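Long-range contact in metallo-beta-lactamase domain-containing protein (Enterococcus faecalis, PDB 2AZ4), which is of unknown function but carries two zinc ions in a metallo-beta-lactamase domain and may be an RNA-binding exonuclease: residues A230-L244 / D371-A383. Sequence-based numbering, arbitrary orientation.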
ATOM      1  N   ALA A 230       0.951  -0.623 -25.509  1.00 39.76           N
ATOM      2  CA  ALA A 230       1.969   0.183 -24.811  1.00 38.26           C
ATOM      3  C   ALA A 230       2.649  -0.571 -23.651  1.00 37.18           C
ATOM      4  O   ALA A 230       3.680  -0.122 -23.109  1.00 36.05           O
ATOM      5  CB  ALA A 230       1.347   1.491 -24.299  1.00 38.29           C
ATOM      6  N   GLN A 231       2.056  -1.716 -23.294  1.00 35.91           N
ATOM      7  CA  GLN A 231       2.434  -2.510 -22.126  1.00 34.59           C
ATOM      8  C   GLN A 231       3.311  -3.734 -22.446  1.00 33.30           C
ATOM      9  O   GLN A 231       3.024  -4.522 -23.351  1.00 33.69           O
ATOM     10  CB  GLN A 231       1.166  -2.935 -21.374  1.00 34.88           C
ATOM     11  CG  GLN A 231       1.412  -3.744 -20.115  1.00 36.65           C
ATOM     12  CD  GLN A 231       0.229  -3.731 -19.170  1.00 39.56           C
ATOM     13  OE1 GLN A 231      -0.925  -3.588 -19.590  1.00 41.13           O
ATOM     14  NE2 GLN A 231       0.511  -3.875 -17.879  1.00 39.28           N
ATOM     15  N   ILE A 232       4.398  -3.866 -21.695  1.00 31.27           N
ATOM     16  CA  ILE A 232       5.247  -5.065 -21.700  1.00 29.02           C
ATOM     17  C   ILE A 232       4.655  -6.049 -20.690  1.00 28.27           C
ATOM     18  O   ILE A 232       4.322  -5.659 -19.577  1.00 28.07           O
ATOM     19  CB  ILE A 232       6.697  -4.687 -21.292  1.00 28.60           C
ATOM     20  CG1 ILE A 232       7.398  -4.006 -22.467  1.00 27.49           C
ATOM     21  CG2 ILE A 232       7.482  -5.912 -20.781  1.00 27.78           C
ATOM     22  CD1 ILE A 232       8.633  -3.205 -22.106  1.00 27.48           C
ATOM     23  N   ALA A 233       4.492  -7.310 -21.078  1.00 27.33           N
ATOM     24  CA  ALA A 233       4.032  -8.337 -20.138  1.00 26.42           C
ATOM     25  C   ALA A 233       5.180  -8.724 -19.191  1.00 26.04           C
ATOM     26  O   ALA A 233       6.239  -9.204 -19.635  1.00 27.31           O
ATOM     27  CB  ALA A 233       3.516  -9.554 -20.888  1.00 27.08           C
ATOM     28  N   VAL A 234       4.973  -8.484 -17.901  1.00 24.26           N
ATOM     29  CA  VAL A 234       5.996  -8.631 -16.862  1.00 22.84           C
ATOM     30  C   VAL A 234       5.458  -9.691 -15.913  1.00 22.41           C
ATOM     31  O   VAL A 234       4.265  -9.690 -15.637  1.00 22.08           O
ATOM     32  CB  VAL A 234       6.230  -7.274 -16.106  1.00 23.16           C
ATOM     33  CG1 VAL A 234       6.979  -7.466 -14.791  1.00 21.49           C
ATOM     34  CG2 VAL A 234       6.979  -6.262 -16.997  1.00 23.36           C
ATOM     35  N   VAL A 235       6.324 -10.585 -15.439  1.00 21.55           N
ATOM     36  CA  VAL A 235       5.909 -11.719 -14.595  1.00 20.91           C
ATOM     37  C   VAL A 235       6.418 -11.664 -13.136  1.00 20.32           C
ATOM     38  O   VAL A 235       6.033 -12.491 -12.321  1.00 20.26           O
ATOM     39  CB  VAL A 235       6.329 -13.104 -15.213  1.00 21.23           C
ATOM     40  CG1 VAL A 235       5.780 -13.282 -16.628  1.00 21.32           C
ATOM     41  CG2 VAL A 235       7.840 -13.291 -15.180  1.00 19.52           C
ATOM     42  N   SER A 236       7.294 -10.710 -12.827  1.00 19.63           N
ATOM     43  CA  SER A 236       7.873 -10.568 -11.479  1.00 18.23           C
ATOM     44  C   SER A 236       8.646  -9.245 -11.407  1.00 17.52           C
ATOM     45  O   SER A 236       8.922  -8.622 -12.450  1.00 16.86           O
ATOM     46  CB  SER A 236       8.823 -11.744 -11.172  1.00 18.86           C
ATOM     47  OG  SER A 236      10.027 -11.613 -11.926  1.00 16.47           O
ATOM     48  N   GLU A 237       8.969  -8.808 -10.189  1.00 16.95           N
ATOM     49  CA  GLU A 237       9.798  -7.612  -9.991  1.00 16.90           C
ATOM     50  C   GLU A 237      11.190  -7.752 -10.647  1.00 17.07           C
ATOM     51  O   GLU A 237      11.689  -6.821 -11.296  1.00 16.79           O
ATOM     52  CB  GLU A 237       9.940  -7.291  -8.499  1.00 16.68           C
ATOM     53  CG  GLU A 237       8.657  -6.791  -7.860  1.00 16.85           C
ATOM     54  CD  GLU A 237       8.411  -5.285  -8.023  1.00 17.34           C
ATOM     55  OE1 GLU A 237       9.253  -4.567  -8.619  1.00 18.28           O
ATOM     56  OE2 GLU A 237       7.366  -4.816  -7.522  1.00 16.05           O
ATOM     57  N   GLU A 238      11.803  -8.921 -10.483  1.00 17.63           N
ATOM     58  CA  GLU A 238      13.072  -9.235 -11.145  1.00 18.03           C
ATOM     59  C   GLU A 238      12.984  -9.141 -12.667  1.00 17.98           C
ATOM     60  O   GLU A 238      13.894  -8.619 -13.308  1.00 16.93           O
ATOM     61  CB  GLU A 238      13.575 -10.631 -10.742  1.00 18.03           C
ATOM     62  CG  GLU A 238      14.963 -11.022 -11.337  1.00 19.63           C
ATOM     63  CD  GLU A 238      16.100 -10.051 -10.977  1.00 24.19           C
ATOM     64  OE1 GLU A 238      16.042  -9.420  -9.890  1.00 25.81           O
ATOM     65  OE2 GLU A 238      17.064  -9.923 -11.785  1.00 23.90           O
ATOM     66  N   ASP A 239      11.898  -9.680 -13.229  1.00 18.89           N
ATOM     67  CA  ASP A 239      11.613  -9.596 -14.652  1.00 18.58           C
ATOM     68  C   ASP A 239      11.434  -8.126 -15.075  1.00 18.56           C
ATOM     69  O   ASP A 239      11.933  -7.714 -16.122  1.00 18.55           O
ATOM     70  CB  ASP A 239      10.359 -10.417 -14.981  1.00 19.13           C
ATOM     71  CG  ASP A 239      10.124 -10.572 -16.485  1.00 19.91           C
ATOM     72  OD1 ASP A 239      11.088 -10.820 -17.229  1.00 20.70           O
ATOM     73  OD2 ASP A 239       8.968 -10.451 -16.939  1.00 21.03           O
ATOM     74  N   LEU A 240      10.727  -7.338 -14.261  1.00 17.92           N
ATOM     75  CA  LEU A 240      10.569  -5.907 -14.533  1.00 17.98           C
ATOM     76  C   LEU A 240      11.929  -5.204 -14.728  1.00 18.15           C
ATOM     77  O   LEU A 240      12.113  -4.457 -15.707  1.00 18.07           O
ATOM     78  CB  LEU A 240       9.767  -5.232 -13.413  1.00 17.32           C
ATOM     79  CG  LEU A 240       9.336  -3.786 -13.690  1.00 19.29           C
ATOM     80  CD1 LEU A 240       7.970  -3.548 -13.113  1.00 18.10           C
ATOM     81  CD2 LEU A 240      10.358  -2.775 -13.114  1.00 21.50           C
ATOM     82  N   VAL A 241      12.875  -5.440 -13.815  1.00 18.55           N
ATOM     83  CA  VAL A 241      14.185  -4.753 -13.896  1.00 20.54           C
ATOM     84  C   VAL A 241      15.026  -5.204 -15.109  1.00 20.31           C
ATOM     85  O   VAL A 241      15.725  -4.380 -15.704  1.00 20.92           O
ATOM     86  CB  VAL A 241      15.010  -4.835 -12.590  1.00 20.56           C
ATOM     87  CG1 VAL A 241      16.340  -4.067 -12.752  1.00 22.96           C
ATOM     88  CG2 VAL A 241      14.224  -4.206 -11.465  1.00 23.54           C
ATOM     89  N   GLN A 242      14.942  -6.483 -15.470  1.00 19.77           N
ATOM     90  CA  GLN A 242      15.618  -7.007 -16.682  1.00 20.12           C
ATOM     91  C   GLN A 242      15.091  -6.355 -17.957  1.00 20.05           C
ATOM     92  O   GLN A 242      15.866  -6.021 -18.867  1.00 20.20           O
ATOM     93  CB  GLN A 242      15.481  -8.535 -16.758  1.00 19.88           C
ATOM     94  CG  GLN A 242      16.170  -9.256 -15.555  1.00 21.10           C
ATOM     95  CD  GLN A 242      17.672  -9.081 -15.579  1.00 25.39           C
ATOM     96  OE1 GLN A 242      18.269  -8.595 -14.624  1.00 28.75           O
ATOM     97  NE2 GLN A 242      18.286  -9.464 -16.680  1.00 23.47           N
ATOM     98  N   HIS A 243      13.775  -6.149 -18.009  1.00 20.20           N
ATOM     99  CA  HIS A 243      13.152  -5.395 -19.094  1.00 19.88           C
ATOM    100  C   HIS A 243      13.665  -3.948 -19.143  1.00 19.99           C
ATOM    101  O   HIS A 243      14.007  -3.442 -20.216  1.00 20.38           O
ATOM    102  CB  HIS A 243      11.618  -5.432 -18.974  1.00 19.93           C
ATOM    103  CG  HIS A 243      10.987  -6.634 -19.605  1.00 21.29           C
ATOM    104  ND1 HIS A 243      10.988  -6.841 -20.969  1.00 20.99           N
ATOM    105  CD2 HIS A 243      10.288  -7.665 -19.069  1.00 21.65           C
ATOM    106  CE1 HIS A 243      10.342  -7.961 -21.247  1.00 22.58           C
ATOM    107  NE2 HIS A 243       9.902  -8.478 -20.113  1.00 22.63           N
ATOM    108  N   LEU A 244      13.742  -3.293 -17.989  1.00 20.23           N
ATOM    109  CA  LEU A 244      14.320  -1.944 -17.907  1.00 20.69           C
ATOM    110  C   LEU A 244      15.762  -1.917 -18.434  1.00 20.90           C
ATOM    111  O   LEU A 244      16.122  -1.018 -19.195  1.00 21.07           O
ATOM    112  CB  LEU A 244      14.260  -1.407 -16.480  1.00 20.56           C
ATOM    113  CG  LEU A 244      14.715   0.052 -16.315  1.00 23.54           C
ATOM    114  CD1 LEU A 244      13.777   0.789 -15.383  1.00 25.45           C
ATOM    115  CD2 LEU A 244      16.152   0.108 -15.769  1.00 25.63           C
ATOM    116  N   ASP A 371       6.263  13.464 -29.258  1.00 32.41           N
ATOM    117  CA  ASP A 371       6.934  12.289 -29.844  1.00 32.21           C
ATOM    118  C   ASP A 371       7.788  11.570 -28.768  1.00 31.09           C
ATOM    119  O   ASP A 371       8.888  11.099 -29.044  1.00 31.13           O
ATOM    120  CB  ASP A 371       7.802  12.725 -31.041  1.00 32.76           C
ATOM    121  CG  ASP A 371       8.122  11.583 -32.006  1.00 35.79           C
ATOM    122  OD1 ASP A 371       7.262  10.686 -32.204  1.00 38.50           O
ATOM    123  OD2 ASP A 371       9.246  11.594 -32.586  1.00 39.06           O
ATOM    124  N   ILE A 372       7.286  11.527 -27.536  1.00 29.77           N
ATOM    125  CA  ILE A 372       7.951  10.765 -26.462  1.00 28.43           C
ATOM    126  C   ILE A 372       7.309   9.386 -26.443  1.00 27.56           C
ATOM    127  O   ILE A 372       6.087   9.278 -26.292  1.00 27.86           O
ATOM    128  CB  ILE A 372       7.819  11.466 -25.084  1.00 28.39           C
ATOM    129  CG1 ILE A 372       8.461  12.867 -25.120  1.00 27.79           C
ATOM    130  CG2 ILE A 372       8.448  10.624 -23.952  1.00 28.29           C
ATOM    131  CD1 ILE A 372       8.153  13.710 -23.883  1.00 28.15           C
ATOM    132  N   THR A 373       8.109   8.343 -26.665  1.00 26.57           N
ATOM    133  CA  THR A 373       7.623   6.968 -26.545  1.00 26.18           C
ATOM    134  C   THR A 373       7.253   6.623 -25.088  1.00 25.89           C
ATOM    135  O   THR A 373       8.086   6.722 -24.183  1.00 26.71           O
ATOM    136  CB  THR A 373       8.637   5.952 -27.074  1.00 26.66           C
ATOM    137  OG1 THR A 373       8.952   6.255 -28.443  1.00 27.74           O
ATOM    138  CG2 THR A 373       8.087   4.520 -26.966  1.00 24.93           C
ATOM    139  N   PHE A 374       6.004   6.233 -24.880  1.00 24.50           N
ATOM    140  CA  PHE A 374       5.505   5.866 -23.558  1.00 23.24           C
ATOM    141  C   PHE A 374       5.516   4.346 -23.454  1.00 23.23           C
ATOM    142  O   PHE A 374       5.003   3.646 -24.349  1.00 22.67           O
ATOM    143  CB  PHE A 374       4.081   6.371 -23.397  1.00 22.61           C
ATOM    144  CG  PHE A 374       3.380   5.880 -22.157  1.00 22.19           C
ATOM    145  CD1 PHE A 374       3.438   6.614 -20.974  1.00 20.26           C
ATOM    146  CD2 PHE A 374       2.635   4.710 -22.176  1.00 21.18           C
ATOM    147  CE1 PHE A 374       2.784   6.193 -19.838  1.00 20.69           C
ATOM    148  CE2 PHE A 374       1.958   4.277 -21.015  1.00 20.73           C
ATOM    149  CZ  PHE A 374       2.043   5.028 -19.854  1.00 20.60           C
ATOM    150  N   VAL A 375       6.110   3.843 -22.372  1.00 22.89           N
ATOM    151  CA  VAL A 375       6.159   2.410 -22.134  1.00 23.24           C
ATOM    152  C   VAL A 375       5.613   2.109 -20.765  1.00 23.05           C
ATOM    153  O   VAL A 375       6.126   2.602 -19.767  1.00 22.61           O
ATOM    154  CB  VAL A 375       7.583   1.832 -22.318  1.00 24.00           C
ATOM    155  CG1 VAL A 375       7.617   0.347 -21.944  1.00 23.93           C
ATOM    156  CG2 VAL A 375       8.019   1.990 -23.759  1.00 24.14           C
ATOM    157  N   ARG A 376       4.553   1.311 -20.735  1.00 22.67           N
ATOM    158  CA  ARG A 376       4.001   0.823 -19.503  1.00 23.00           C
ATOM    159  C   ARG A 376       4.785  -0.406 -19.032  1.00 23.17           C
ATOM    160  O   ARG A 376       4.795  -1.460 -19.690  1.00 23.06           O
ATOM    161  CB  ARG A 376       2.520   0.506 -19.668  1.00 23.38           C
ATOM    162  CG  ARG A 376       1.814   0.301 -18.333  1.00 26.29           C
ATOM    163  CD  ARG A 376       0.317   0.100 -18.487  1.00 29.33           C
ATOM    164  NE  ARG A 376      -0.238  -0.340 -17.208  1.00 32.34           N
ATOM    165  CZ  ARG A 376      -0.652   0.486 -16.250  1.00 33.82           C
ATOM    166  NH1 ARG A 376      -0.597   1.803 -16.438  1.00 32.41           N
ATOM    167  NH2 ARG A 376      -1.121  -0.005 -15.104  1.00 33.96           N
ATOM    168  N   LEU A 377       5.472  -0.258 -17.903  1.00 22.28           N
ATOM    169  CA  LEU A 377       6.237  -1.377 -17.355  1.00 22.20           C
ATOM    170  C   LEU A 377       5.726  -1.634 -15.940  1.00 22.02           C
ATOM    171  O   LEU A 377       6.292  -1.144 -14.960  1.00 22.44           O
ATOM    172  CB  LEU A 377       7.755  -1.088 -17.406  1.00 22.25           C
ATOM    173  CG  LEU A 377       8.745  -2.218 -17.071  1.00 22.73           C
ATOM    174  CD1 LEU A 377       8.768  -3.303 -18.171  1.00 24.99           C
ATOM    175  CD2 LEU A 377      10.138  -1.633 -16.828  1.00 22.37           C
ATOM    176  N   ALA A 378       4.624  -2.373 -15.856  1.00 21.66           N
ATOM    177  CA  ALA A 378       3.901  -2.540 -14.602  1.00 21.72           C
ATOM    178  C   ALA A 378       4.093  -3.931 -14.014  1.00 21.29           C
ATOM    179  O   ALA A 378       4.225  -4.908 -14.738  1.00 21.42           O
ATOM    180  CB  ALA A 378       2.402  -2.242 -14.795  1.00 21.79           C
ATOM    181  N   CYS A 379       4.096  -4.010 -12.694  1.00 20.22           N
ATOM    182  CA  CYS A 379       4.072  -5.297 -12.016  1.00 19.60           C
ATOM    183  C   CYS A 379       3.172  -5.155 -10.790  1.00 18.94           C
ATOM    184  O   CYS A 379       3.483  -4.396  -9.852  1.00 18.79           O
ATOM    185  CB  CYS A 379       5.489  -5.712 -11.624  1.00 19.52           C
ATOM    186  SG  CYS A 379       5.579  -7.322 -10.802  1.00 21.81           S
ATOM    187  N   SER A 380       2.040  -5.849 -10.819  1.00 17.87           N
ATOM    188  CA  SER A 380       1.063  -5.762  -9.747  1.00 17.85           C
ATOM    189  C   SER A 380       1.648  -6.091  -8.379  1.00 17.28           C
ATOM    190  O   SER A 380       2.433  -7.021  -8.222  1.00 16.88           O
ATOM    191  CB  SER A 380      -0.136  -6.674 -10.010  1.00 18.06           C
ATOM    192  OG  SER A 380      -1.081  -6.509  -8.962  1.00 20.29           O
ATOM    193  N   GLY A 381       1.236  -5.324  -7.377  1.00 17.26           N
ATOM    194  CA  GLY A 381       1.511  -5.691  -6.006  1.00 16.08           C
ATOM    195  C   GLY A 381       0.676  -6.864  -5.477  1.00 17.34           C
ATOM    196  O   GLY A 381       0.952  -7.355  -4.383  1.00 16.97           O
ATOM    197  N   HIS A 382      -0.336  -7.305  -6.241  1.00 17.16           N
ATOM    198  CA  HIS A 382      -1.310  -8.309  -5.768  1.00 17.46           C
ATOM    199  C   HIS A 382      -1.114  -9.687  -6.367  1.00 17.90           C
ATOM    200  O   HIS A 382      -0.654  -9.814  -7.509  1.00 17.88           O
ATOM    201  CB  HIS A 382      -2.748  -7.835  -6.008  1.00 17.38           C
ATOM    202  CG  HIS A 382      -3.100  -6.611  -5.227  1.00 19.84           C
ATOM    203  ND1 HIS A 382      -3.466  -6.657  -3.901  1.00 20.82           N
ATOM    204  CD2 HIS A 382      -3.112  -5.301  -5.578  1.00 20.39           C
ATOM    205  CE1 HIS A 382      -3.694  -5.428  -3.469  1.00 21.31           C
ATOM    206  NE2 HIS A 382      -3.503  -4.589  -4.469  1.00 20.54           N
ATOM    207  N   ALA A 383      -1.417 -10.711  -5.573  1.00 17.66           N
ATOM    208  CA  ALA A 383      -1.256 -12.102  -6.008  1.00 19.05           C
ATOM    209  C   ALA A 383      -2.097 -12.296  -7.252  1.00 19.16           C
ATOM    210  O   ALA A 383      -3.247 -11.878  -7.277  1.00 19.30           O
ATOM    211  CB  ALA A 383      -1.707 -13.049  -4.916  1.00 19.05           C
TER
HETATM  212  O   HOH W   1       3.620  -4.166 -17.758  1.00 27.31           O
HETATM  213  O   HOH W   2      -0.978  -2.938 -15.794  1.00 34.48           O
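L377 is wedged between the helix starting at E237 and the loop that leads into it. Its CG anti to the backbone N (chi1 -171°) carries the two methyls to different neighbours: CD1 meets H243 CB at 3.6 Å and also V234 CG2 and I232 CG2, whereas CD2 lies against L240 and L244 CB. I232 CG2 in turn sits over the centre of one face of the H243 imidazole. Further along, L240 CD1 reaches C379 CB at 3.6 Å, and C379 SG rests beside the backbone of S236 and E237, where S236 OG caps the helix by accepting from D239 N.

Backbone bonds flank Q231 in a single parallel bridge to R376: R376 N donates to A230 O (2.9 Å), and I232 N donates to R376 O (3.2 Å). The extended Q231 and R376 side chains run side by side, with amide and guanidinium planes 82° apart. One water accepts from both Q231 NE2 and R376 NH2; a second accepts from Q231 NE2 and A378 N. R376 NH1 also bonds to L353 O.

E237 forms salt bridges with R191 and R267, while G381 O accepts from the zinc ligand H167. The lead-in pairs with strand 373-376, at the edge of a six-stranded parallel sheet, while helix 237-249 packs on residues 377-379, the E237 side chain about 11 Å from a zinc ion of the dinuclear metallo-beta-lactamase site.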